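Local coordinates for protein histidine acid phosphatase (Hafnia alvei, PDB 4ARU) that belongs to branch 2 of the histidine phosphatase superfamily and folds around a mixed beta-sheet with helices packed about it, at residues E54-L59 and H363-L368; Y64-Q69 and P367-H372; S140-A145 and P264-H269. All coordinates share one frame; numbering follows the deposited sequence. Where two conformers were deposited one is given.

Contact 1 (E54-L59 and H363-L368)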
loop_
_atom_site.group_PDB
_atom_site.type_symbol
_atom_site.label_atom_id
_atom_site.label_comp_id
_atom_site.label_asym_id
_atom_site.label_seq_id
_atom_site.Cartn_x
_atom_site.Cartn_y
_atom_site.Cartn_z
ATOM N N GLU A 54 -7.573 -13.716 -2.574
ATOM C CA GLU A 54 -8.953 -13.266 -2.659
ATOM C C GLU A 54 -9.723 -13.547 -1.402
ATOM O O GLU A 54 -10.473 -12.693 -0.888
ATOM C CB GLU A 54 -9.623 -13.906 -3.875
ATOM C CG GLU A 54 -9.095 -13.418 -5.199
ATOM C CD GLU A 54 -9.622 -14.249 -6.368
ATOM O OE1 GLU A 54 -9.137 -15.365 -6.620
ATOM O OE2 GLU A 54 -10.568 -13.795 -7.059
ATOM N N HIS A 55 -9.573 -14.748 -0.880
ATOM C CA HIS A 55 -10.239 -15.135 0.381
ATOM C C HIS A 55 -9.851 -14.181 1.513
ATOM O O HIS A 55 -10.678 -13.691 2.265
ATOM C CB HIS A 55 -9.932 -16.576 0.728
ATOM C CG HIS A 55 -10.484 -16.992 2.050
ATOM N ND1 HIS A 55 -11.838 -16.989 2.341
ATOM C CD2 HIS A 55 -9.852 -17.333 3.194
ATOM C CE1 HIS A 55 -12.005 -17.367 3.601
ATOM N NE2 HIS A 55 -10.819 -17.593 4.131
ATOM N N LEU A 56 -8.565 -13.919 1.613
ATOM C CA LEU A 56 -8.054 -13.026 2.641
ATOM C C LEU A 56 -8.608 -11.628 2.513
ATOM O O LEU A 56 -8.880 -10.996 3.536
ATOM C CB LEU A 56 -6.504 -13.065 2.667
ATOM C CG LEU A 56 -5.859 -14.346 3.212
ATOM C CD1 LEU A 56 -4.399 -14.397 2.850
ATOM C CD2 LEU A 56 -6.040 -14.448 4.716
ATOM N N ILE A 57 -8.760 -11.104 1.293
ATOM C CA ILE A 57 -9.413 -9.822 1.097
ATOM C C ILE A 57 -10.865 -9.893 1.508
ATOM O O ILE A 57 -11.365 -8.943 2.141
ATOM C CB ILE A 57 -9.291 -9.353 -0.355
ATOM C CG1 ILE A 57 -7.854 -9.052 -0.711
ATOM C CG2 ILE A 57 -10.183 -8.126 -0.611
ATOM C CD1 ILE A 57 -7.198 -7.890 0.028
ATOM N N SER A 58 -11.567 -10.982 1.168
ATOM C CA SER A 58 -12.969 -11.100 1.598
ATOM C C SER A 58 -13.089 -11.093 3.127
ATOM O O SER A 58 -14.047 -10.533 3.645
ATOM C CB SER A 58 -13.633 -12.338 1.002
ATOM O OG SER A 58 -13.264 -13.520 1.684
ATOM N N LEU A 59 -12.097 -11.664 3.829
ATOM C CA LEU A 59 -12.135 -11.638 5.308
ATOM C C LEU A 59 -12.066 -10.159 5.765
ATOM O O LEU A 59 -12.794 -9.749 6.693
ATOM C CB LEU A 59 -11.002 -12.484 5.942
ATOM C CG LEU A 59 -11.108 -13.968 5.708
ATOM C CD1 LEU A 59 -9.896 -14.668 6.348
ATOM C CD2 LEU A 59 -12.400 -14.567 6.246
ATOM N N HIS A 363 -1.270 -15.695 7.607
ATOM C CA HIS A 363 -0.791 -17.057 7.536
ATOM C C HIS A 363 -1.836 -18.094 7.982
ATOM O O HIS A 363 -1.952 -19.166 7.392
ATOM C CB HIS A 363 0.450 -17.199 8.414
ATOM C CG HIS A 363 1.145 -18.520 8.315
ATOM N ND1 HIS A 363 1.783 -18.978 7.174
ATOM C CD2 HIS A 363 1.357 -19.454 9.255
ATOM C CE1 HIS A 363 2.313 -20.164 7.419
ATOM N NE2 HIS A 363 2.060 -20.483 8.674
ATOM N N ASP A 364 -2.601 -17.725 9.012
ATOM C CA ASP A 364 -3.627 -18.577 9.561
ATOM C C ASP A 364 -5.015 -18.382 8.907
ATOM O O ASP A 364 -5.960 -19.078 9.276
ATOM C CB ASP A 364 -3.722 -18.322 11.069
ATOM C CG ASP A 364 -2.481 -18.776 11.836
ATOM O OD1 ASP A 364 -1.710 -19.610 11.342
ATOM O OD2 ASP A 364 -2.320 -18.315 13.000
ATOM N N GLN A 365 -5.136 -17.384 8.042
ATOM C CA GLN A 365 -6.437 -17.025 7.437
ATOM C C GLN A 365 -7.508 -16.808 8.518
ATOM O O GLN A 365 -8.621 -17.371 8.481
ATOM C CB GLN A 365 -6.907 -18.048 6.438
ATOM C CG GLN A 365 -5.892 -18.375 5.366
ATOM C CD GLN A 365 -6.471 -19.264 4.309
ATOM O OE1 GLN A 365 -6.969 -18.776 3.281
ATOM N NE2 GLN A 365 -6.460 -20.577 4.569
ATOM N N ALA A 366 -7.144 -16.005 9.512
ATOM C CA ALA A 366 -7.980 -15.801 10.659
ATOM C C ALA A 366 -9.262 -15.080 10.307
ATOM O O ALA A 366 -9.206 -14.018 9.681
ATOM C CB ALA A 366 -7.217 -15.018 11.733
ATOM N N PRO A 367 -10.430 -15.592 10.745
ATOM C CA PRO A 367 -11.650 -14.773 10.684
ATOM C C PRO A 367 -11.414 -13.444 11.424
ATOM O O PRO A 367 -10.754 -13.398 12.487
ATOM C CB PRO A 367 -12.708 -15.651 11.334
ATOM C CG PRO A 367 -12.188 -17.053 11.286
ATOM C CD PRO A 367 -10.661 -16.871 11.394
ATOM N N LEU A 368 -11.939 -12.364 10.875
ATOM C CA LEU A 368 -11.793 -11.040 11.421
ATOM C C LEU A 368 -13.170 -10.527 11.822
ATOM O O LEU A 368 -14.055 -10.416 10.969
ATOM C CB LEU A 368 -11.186 -10.126 10.396
ATOM C CG LEU A 368 -9.866 -10.534 9.783
ATOM C CD1 LEU A 368 -9.524 -9.552 8.676
ATOM C CD2 LEU A 368 -8.722 -10.582 10.801
HETATM O O HOH W 1 -10.488 -18.397 6.804
HETATM O O HOH W 2 -13.764 -11.648 8.452
#

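Contact 2 (Y64-Q69 and P367-H372)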
loop_
_atom_site.group_PDB
_atom_site.type_symbol
_atom_site.label_atom_id
_atom_site.label_comp_id
_atom_site.label_asym_id
_atom_site.label_seq_id
_atom_site.Cartn_x
_atom_site.Cartn_y
_atom_site.Cartn_z
ATOM N N TYR A 64 -14.724 -5.021 7.662
ATOM C CA TYR A 64 -15.229 -3.698 7.335
ATOM C C TYR A 64 -16.745 -3.627 7.480
ATOM O O TYR A 64 -17.287 -2.644 8.011
ATOM C CB TYR A 64 -14.843 -3.262 5.911
ATOM C CG TYR A 64 -13.397 -2.939 5.657
ATOM C CD1 TYR A 64 -12.713 -1.989 6.396
ATOM C CD2 TYR A 64 -12.716 -3.582 4.630
ATOM C CE1 TYR A 64 -11.356 -1.734 6.112
ATOM C CE2 TYR A 64 -11.386 -3.307 4.346
ATOM C CZ TYR A 64 -10.719 -2.423 5.105
ATOM O OH TYR A 64 -9.372 -2.208 4.713
ATOM N N ARG A 65 -17.437 -4.675 7.051
ATOM C CA ARG A 65 -18.892 -4.737 7.240
ATOM C C ARG A 65 -19.261 -4.596 8.709
ATOM O O ARG A 65 -20.109 -3.766 9.065
ATOM C CB ARG A 65 -19.503 -6.016 6.634
ATOM C CG ARG A 65 -21.009 -6.151 6.829
ATOM C CD ARG A 65 -21.715 -4.891 6.328
ATOM N NE ARG A 65 -23.183 -4.920 6.409
ATOM C CZ ARG A 65 -23.989 -5.521 5.525
ATOM N NH1 ARG A 65 -23.509 -6.161 4.461
ATOM N NH2 ARG A 65 -25.305 -5.475 5.703
ATOM N N GLU A 66 -18.607 -5.366 9.583
ATOM C CA GLU A 66 -18.945 -5.331 10.997
ATOM C C GLU A 66 -18.620 -3.953 11.572
ATOM O O GLU A 66 -19.425 -3.449 12.364
ATOM C CB GLU A 66 -18.184 -6.384 11.785
ATOM C CG GLU A 66 -18.600 -7.813 11.547
ATOM C CD GLU A 66 -18.208 -8.784 12.675
ATOM O OE1 GLU A 66 -18.043 -8.392 13.848
ATOM O OE2 GLU A 66 -18.105 -9.992 12.376
ATOM N N ARG A 67 -17.484 -3.358 11.198
ATOM C CA ARG A 67 -17.057 -2.080 11.774
ATOM C C ARG A 67 -18.041 -1.003 11.321
ATOM O O ARG A 67 -18.544 -0.209 12.131
ATOM C CB ARG A 67 -15.645 -1.744 11.285
ATOM C CG ARG A 67 -15.109 -0.355 11.645
ATOM C CD ARG A 67 -13.692 -0.280 11.076
ATOM N NE ARG A 67 -13.015 1.024 11.128
ATOM C CZ ARG A 67 -11.807 1.256 11.668
ATOM N NH1 ARG A 67 -11.076 0.286 12.249
ATOM N NH2 ARG A 67 -11.311 2.491 11.616
ATOM N N PHE A 68 -18.358 -0.968 10.039
ATOM C CA PHE A 68 -19.187 0.125 9.552
ATOM C C PHE A 68 -20.660 -0.021 9.947
ATOM O O PHE A 68 -21.368 0.982 10.105
ATOM C CB PHE A 68 -19.009 0.324 8.048
ATOM C CG PHE A 68 -17.569 0.644 7.647
ATOM C CD1 PHE A 68 -16.782 1.502 8.399
ATOM C CD2 PHE A 68 -17.000 0.052 6.529
ATOM C CE1 PHE A 68 -15.439 1.784 8.033
ATOM C CE2 PHE A 68 -15.688 0.323 6.169
ATOM C CZ PHE A 68 -14.906 1.158 6.933
ATOM N N GLN A 69 -21.160 -1.246 10.109
ATOM C CA GLN A 69 -22.492 -1.471 10.663
ATOM C C GLN A 69 -22.580 -0.958 12.065
ATOM O O GLN A 69 -23.561 -0.353 12.468
ATOM C CB GLN A 69 -22.806 -2.954 10.735
ATOM C CG GLN A 69 -23.304 -3.478 9.431
ATOM C CD GLN A 69 -23.365 -4.990 9.417
ATOM O OE1 GLN A 69 -22.610 -5.674 10.091
ATOM N NE2 GLN A 69 -24.266 -5.505 8.658
ATOM N N PRO A 367 -10.430 -15.592 10.745
ATOM C CA PRO A 367 -11.650 -14.773 10.684
ATOM C C PRO A 367 -11.414 -13.444 11.424
ATOM O O PRO A 367 -10.754 -13.398 12.487
ATOM C CB PRO A 367 -12.708 -15.651 11.334
ATOM C CG PRO A 367 -12.188 -17.053 11.286
ATOM C CD PRO A 367 -10.661 -16.871 11.394
ATOM N N LEU A 368 -11.939 -12.364 10.875
ATOM C CA LEU A 368 -11.793 -11.040 11.421
ATOM C C LEU A 368 -13.170 -10.527 11.822
ATOM O O LEU A 368 -14.055 -10.416 10.969
ATOM C CB LEU A 368 -11.186 -10.126 10.396
ATOM C CG LEU A 368 -9.866 -10.534 9.783
ATOM C CD1 LEU A 368 -9.524 -9.552 8.676
ATOM C CD2 LEU A 368 -8.722 -10.582 10.801
ATOM N N THR A 369 -13.349 -10.216 13.094
ATOM C CA THR A 369 -14.652 -9.803 13.614
ATOM C C THR A 369 -14.399 -8.657 14.597
ATOM O O THR A 369 -13.275 -8.376 14.936
ATOM C CB THR A 369 -15.333 -10.967 14.354
ATOM O OG1 THR A 369 -14.577 -11.267 15.534
ATOM C CG2 THR A 369 -15.533 -12.229 13.505
ATOM N N LEU A 370 -15.448 -8.004 15.111
ATOM C CA LEU A 370 -15.201 -6.981 16.134
ATOM C C LEU A 370 -14.566 -7.568 17.385
ATOM O O LEU A 370 -13.750 -6.894 18.033
ATOM C CB LEU A 370 -16.475 -6.177 16.441
ATOM C CG LEU A 370 -16.891 -5.211 15.289
ATOM C CD1 LEU A 370 -17.939 -4.290 15.872
ATOM C CD2 LEU A 370 -15.750 -4.439 14.707
ATOM N N GLN A 371 -14.913 -8.808 17.699
ATOM C CA GLN A 371 -14.363 -9.520 18.881
ATOM C C GLN A 371 -12.926 -9.943 18.629
ATOM O O GLN A 371 -12.156 -9.974 19.573
ATOM C CB GLN A 371 -15.207 -10.745 19.298
ATOM C CG GLN A 371 -16.619 -10.448 19.815
ATOM C CD GLN A 371 -16.666 -9.904 21.249
ATOM O OE1 GLN A 371 -15.808 -9.102 21.664
ATOM N NE2 GLN A 371 -17.687 -10.328 22.012
ATOM N N HIS A 372 -12.584 -10.217 17.365
ATOM C CA HIS A 372 -11.249 -10.677 16.961
ATOM C C HIS A 372 -10.804 -9.875 15.768
ATOM O O HIS A 372 -10.849 -10.364 14.638
ATOM C CB HIS A 372 -11.236 -12.195 16.719
ATOM C CG HIS A 372 -11.537 -12.964 17.947
ATOM N ND1 HIS A 372 -12.793 -13.419 18.274
ATOM C CD2 HIS A 372 -10.753 -13.237 19.017
ATOM C CE1 HIS A 372 -12.760 -13.989 19.459
ATOM N NE2 HIS A 372 -11.525 -13.887 19.927
HETATM O O HOH W 3 -17.697 -9.713 16.694
HETATM O O HOH W 4 -16.669 -10.724 10.035
#

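Contact 3 (S140-A145 and P264-H269)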
loop_
_atom_site.group_PDB
_atom_site.type_symbol
_atom_site.label_atom_id
_atom_site.label_comp_id
_atom_site.label_asym_id
_atom_site.label_seq_id
_atom_site.Cartn_x
_atom_site.Cartn_y
_atom_site.Cartn_z
ATOM N N SER A 140 17.308 15.301 -12.330
ATOM C CA SER A 140 18.223 15.827 -11.314
ATOM C C SER A 140 17.499 16.025 -9.963
ATOM O O SER A 140 18.065 15.763 -8.872
ATOM C CB SER A 140 18.887 17.119 -11.771
ATOM O OG SER A 140 17.952 18.179 -11.811
ATOM N N GLN A 141 16.242 16.462 -10.023
ATOM C CA GLN A 141 15.480 16.650 -8.813
ATOM C C GLN A 141 15.165 15.329 -8.097
ATOM O O GLN A 141 15.153 15.266 -6.889
ATOM C CB GLN A 141 14.236 17.504 -9.081
ATOM C CG GLN A 141 14.576 18.910 -9.503
ATOM C CD GLN A 141 13.340 19.785 -9.630
ATOM O OE1 GLN A 141 12.486 19.839 -8.736
ATOM N NE2 GLN A 141 13.255 20.496 -10.721
ATOM N N VAL A 142 14.892 14.268 -8.853
ATOM C CA VAL A 142 14.713 12.964 -8.264
ATOM C C VAL A 142 15.950 12.539 -7.486
ATOM O O VAL A 142 15.866 12.091 -6.354
ATOM C CB VAL A 142 14.351 11.877 -9.326
ATOM C CG1 VAL A 142 14.262 10.524 -8.672
ATOM C CG2 VAL A 142 13.047 12.296 -10.041
ATOM N N HIS A 143 17.097 12.621 -8.139
ATOM C CA HIS A 143 18.342 12.184 -7.478
ATOM C C HIS A 143 18.542 12.985 -6.151
ATOM O O HIS A 143 18.822 12.403 -5.102
ATOM C CB HIS A 143 19.529 12.455 -8.410
ATOM C CG HIS A 143 19.693 11.463 -9.525
ATOM N ND1 HIS A 143 20.083 10.160 -9.297
ATOM C CD2 HIS A 143 19.499 11.566 -10.863
ATOM C CE1 HIS A 143 20.187 9.523 -10.455
ATOM N NE2 HIS A 143 19.811 10.342 -11.418
ATOM N N ALA A 144 18.325 14.299 -6.205
ATOM C CA ALA A 144 18.528 15.137 -5.026
ATOM C C ALA A 144 17.500 14.845 -3.965
ATOM O O ALA A 144 17.835 14.772 -2.781
ATOM C CB ALA A 144 18.501 16.603 -5.401
ATOM N N ALA A 145 16.251 14.608 -4.358
ATOM C CA ALA A 145 15.197 14.353 -3.381
ATOM C C ALA A 145 15.399 13.018 -2.661
ATOM O O ALA A 145 15.172 12.897 -1.457
ATOM C CB ALA A 145 13.830 14.402 -4.073
ATOM N N PRO A 264 8.970 13.104 -0.674
ATOM C CA PRO A 264 7.860 13.974 -1.096
ATOM C C PRO A 264 7.844 14.334 -2.601
ATOM O O PRO A 264 6.795 14.301 -3.214
ATOM C CB PRO A 264 7.990 15.186 -0.194
ATOM C CG PRO A 264 8.467 14.552 1.088
ATOM C CD PRO A 264 9.497 13.535 0.652
ATOM N N TYR A 265 8.989 14.628 -3.181
ATOM C CA TYR A 265 9.011 14.985 -4.614
ATOM C C TYR A 265 8.422 13.882 -5.465
ATOM O O TYR A 265 7.647 14.107 -6.400
ATOM C CB TYR A 265 10.438 15.316 -5.043
ATOM C CG TYR A 265 10.557 15.774 -6.475
ATOM C CD1 TYR A 265 10.199 17.053 -6.850
ATOM C CD2 TYR A 265 10.985 14.918 -7.454
ATOM C CE1 TYR A 265 10.310 17.459 -8.163
ATOM C CE2 TYR A 265 11.092 15.313 -8.761
ATOM C CZ TYR A 265 10.736 16.584 -9.104
ATOM O OH TYR A 265 10.826 16.962 -10.425
ATOM N N ILE A 266 8.791 12.657 -5.176
ATOM C CA ILE A 266 8.288 11.530 -5.939
ATOM C C ILE A 266 6.815 11.311 -5.569
ATOM O O ILE A 266 5.957 11.092 -6.454
ATOM C CB ILE A 266 9.100 10.246 -5.626
ATOM C CG1 ILE A 266 10.531 10.417 -6.111
ATOM C CG2 ILE A 266 8.441 9.038 -6.254
ATOM C CD1 ILE A 266 11.437 9.242 -5.823
ATOM N N ALA A 267 6.524 11.293 -4.271
ATOM C CA ALA A 267 5.201 10.976 -3.777
ATOM C C ALA A 267 4.151 11.959 -4.381
ATOM O O ALA A 267 3.092 11.502 -4.768
ATOM C CB ALA A 267 5.187 11.114 -2.281
ATOM N N LYS A 268 4.466 13.233 -4.510
ATOM C CA LYS A 268 3.449 14.157 -5.021
ATOM C C LYS A 268 3.239 13.993 -6.510
ATOM O O LYS A 268 2.139 14.284 -6.993
ATOM C CB LYS A 268 3.753 15.606 -4.670
ATOM C CG LYS A 268 4.896 16.183 -5.456
ATOM C CD LYS A 268 5.349 17.496 -4.879
ATOM C CE LYS A 268 6.299 18.191 -5.804
ATOM N NZ LYS A 268 6.643 19.586 -5.378
ATOM N N HIS A 269 4.252 13.537 -7.254
ATOM C CA HIS A 269 4.078 13.337 -8.694
ATOM C C HIS A 269 3.247 12.092 -8.938
ATOM O O HIS A 269 2.521 12.048 -9.935
ATOM C CB HIS A 269 5.416 13.272 -9.436
ATOM C CG HIS A 269 6.017 14.605 -9.693
ATOM N ND1 HIS A 269 6.769 15.294 -8.754
ATOM C CD2 HIS A 269 5.973 15.402 -10.786
ATOM C CE1 HIS A 269 7.123 16.461 -9.248
ATOM N NE2 HIS A 269 6.697 16.535 -10.494
#

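Contact 1 (E54-L59 and H363-L368)
Gln365 meets helix 51-70 along its side chain, with the amide oxygen at the rim of the His55 imidazole and the CB-CG part against Leu56. Its chain is extended beyond CG, which carries OE1 to within 3.2 Å of His55 CD2. The oxygen arrives at the ring edge, near the ring plane, as a close C-H to oxygen approach; the amide itself stands almost upright to the imidazole, the two planes being 81° apart. His55 leans out to meet it because its CG is anti to the backbone N (chi1 175°). Beside that touch, water 1 sits at the ring edge, in plane, 2.8 Å from His55 NE2, and donates to Gln365 O at 2.7 Å; this bridge ties the imidazole to the loop, whereas OE1 merely lies against the CD2 edge. One face of the ring is taken by Leu59 CG of the next helical turn.

The backbone that presents Gln365 is a Schellman motif: with positive phi it ends helix 359-363, and the chain then runs on past helix 51-70 of this histidine phosphatase fold, before strand 375-378. Leu56 approaches with one branch, CD2 lying 3.8 Å from Gln365 CA, and its side chain also packs on Leu362. One turn on, Leu59 points CD1 at two consecutive carbonyl oxygens, 3.5 Å from Ala366 O and slightly farther from Gln365 O, a methyl set against polar oxygens. Leu368 closes the far end with its CD1 branch, 3.8 Å from Leu59 O, and reaches on to Met60 and Phe63. Alongside, water 2 lies 2.8 Å from Leu59 O and accepts from Leu368 N.

Contact 2 (Y64-Q69 and P367-H372)
The direct bond between helix and loop here reaches a carboxylate from an unexpected quarter: Leu370 N donates to Glu66 OE1 at 2.9 Å, and although the N-H...O line is nearly straight at 167°, the donor stands 54° out of the carboxylate plane. The loop that offers this N-H is a compact turn built on an ST motif, in which Thr369 OG1 accepts from His372 N at 2.9 Å. Thr369 N is bonded in turn to His372 O, closing residues 369 to 372 on themselves beside helix 51-70 of the histidine phosphatase fold.

Glu66 reaches the turn with a chain that is extended beyond CG, its first torsion (chi1 -71°) setting CG opposite the carbonyl carbon. The two oxygens then divide the work. OE1 takes the amide and also a proton from water 3, which accepts from Gln371 N and thereby links the carboxylate to the next residue of the turn. OE2 lies alongside Thr369, 3.5 Å from its CB and close to its methyl CG2, the two side chains pointing the same way. Water 4 sits 2.8 Å from Glu66 OE2 and equally near Leu368 O, and probably shares its protons with further acceptors. Two bonds to OE1, one of them from a backbone amide, should help to fix the carboxylate's rotation, and such donors would tend to stabilise its negative charge.

Leu370 runs past Glu66 in the opposite direction, its CG packing on Glu66 CB, and continues toward Phe63 and Gln70. The guanidinium of Arg67 leads off to a salt bridge with Glu339. What Arg67 gives this contact is mainly its backbone: Leu370 CD2 settles 4.0 Å from Arg67 CA.

Contact 3 (S140-A145 and P264-H269)
Both faces of the Tyr265 ring are occupied. On one, Gln141 CB makes a CH-pi contact, 4.0 Å from the ring centroid and 28° off the normal; on the opposite one, His269 CE1 lies 3.5 Å above the plane, shifted toward the rim. Val142 CG2 comes to the ring edge, near its plane, 3.8 Å from Tyr265 CE2. The Gln141 side chain crosses that of Tyr265 at about a right angle, and its amide, tilted 41° to the ring, brings OE1 to 3.3 Å from Tyr265 CE1.

The His269 imidazole is fixed from within its own helix, since ND1 donates to Tyr265 O at 2.8 Å with the acceptor in the plane of the imidazole. Tyr265 extends toward helix 139-150, and its OH bonds with the backbone N of Asp138, just ahead of that helix. At the root of the ring, Ala145 CB touches Tyr265 CB at 3.6 Å, a small residue admitting close approach. Separately, Val142 CG1 makes an apolar contact with Ile266 CD1.

Helix 139-150 thus packs on the start of helix 264-282, a helix-helix contact of this histidine phosphatase fold. The axes of the two segments come within 9.5 Å, their N-to-C directions 126° apart. Around them, Val142 reaches Ile201 of strand 198-201, Ile266 touches Val146 farther along helix 139-150, and Ala267 turns to Met316 of helix 307-317.

Contacts 1 and 2 are successive steps of one seam: both use helix 51-70, both share Pro367 and Leu368, and their centres lie 12 Å apart, so the loop that leaves helix 359-363 is laid along the helix from one end toward the other. Contact 3 is on the opposite side of the chain's centre, its own centre 36 Å from that of contact 1 and 39 Å from that of contact 2, with nearest atoms still about 22 and 21 Å away. In sequence, both its segments fall between those joined by the other two. None of the three includes a residue of the potassium ion site, formed by Asn380, Ile381, Cys384 and Gln387.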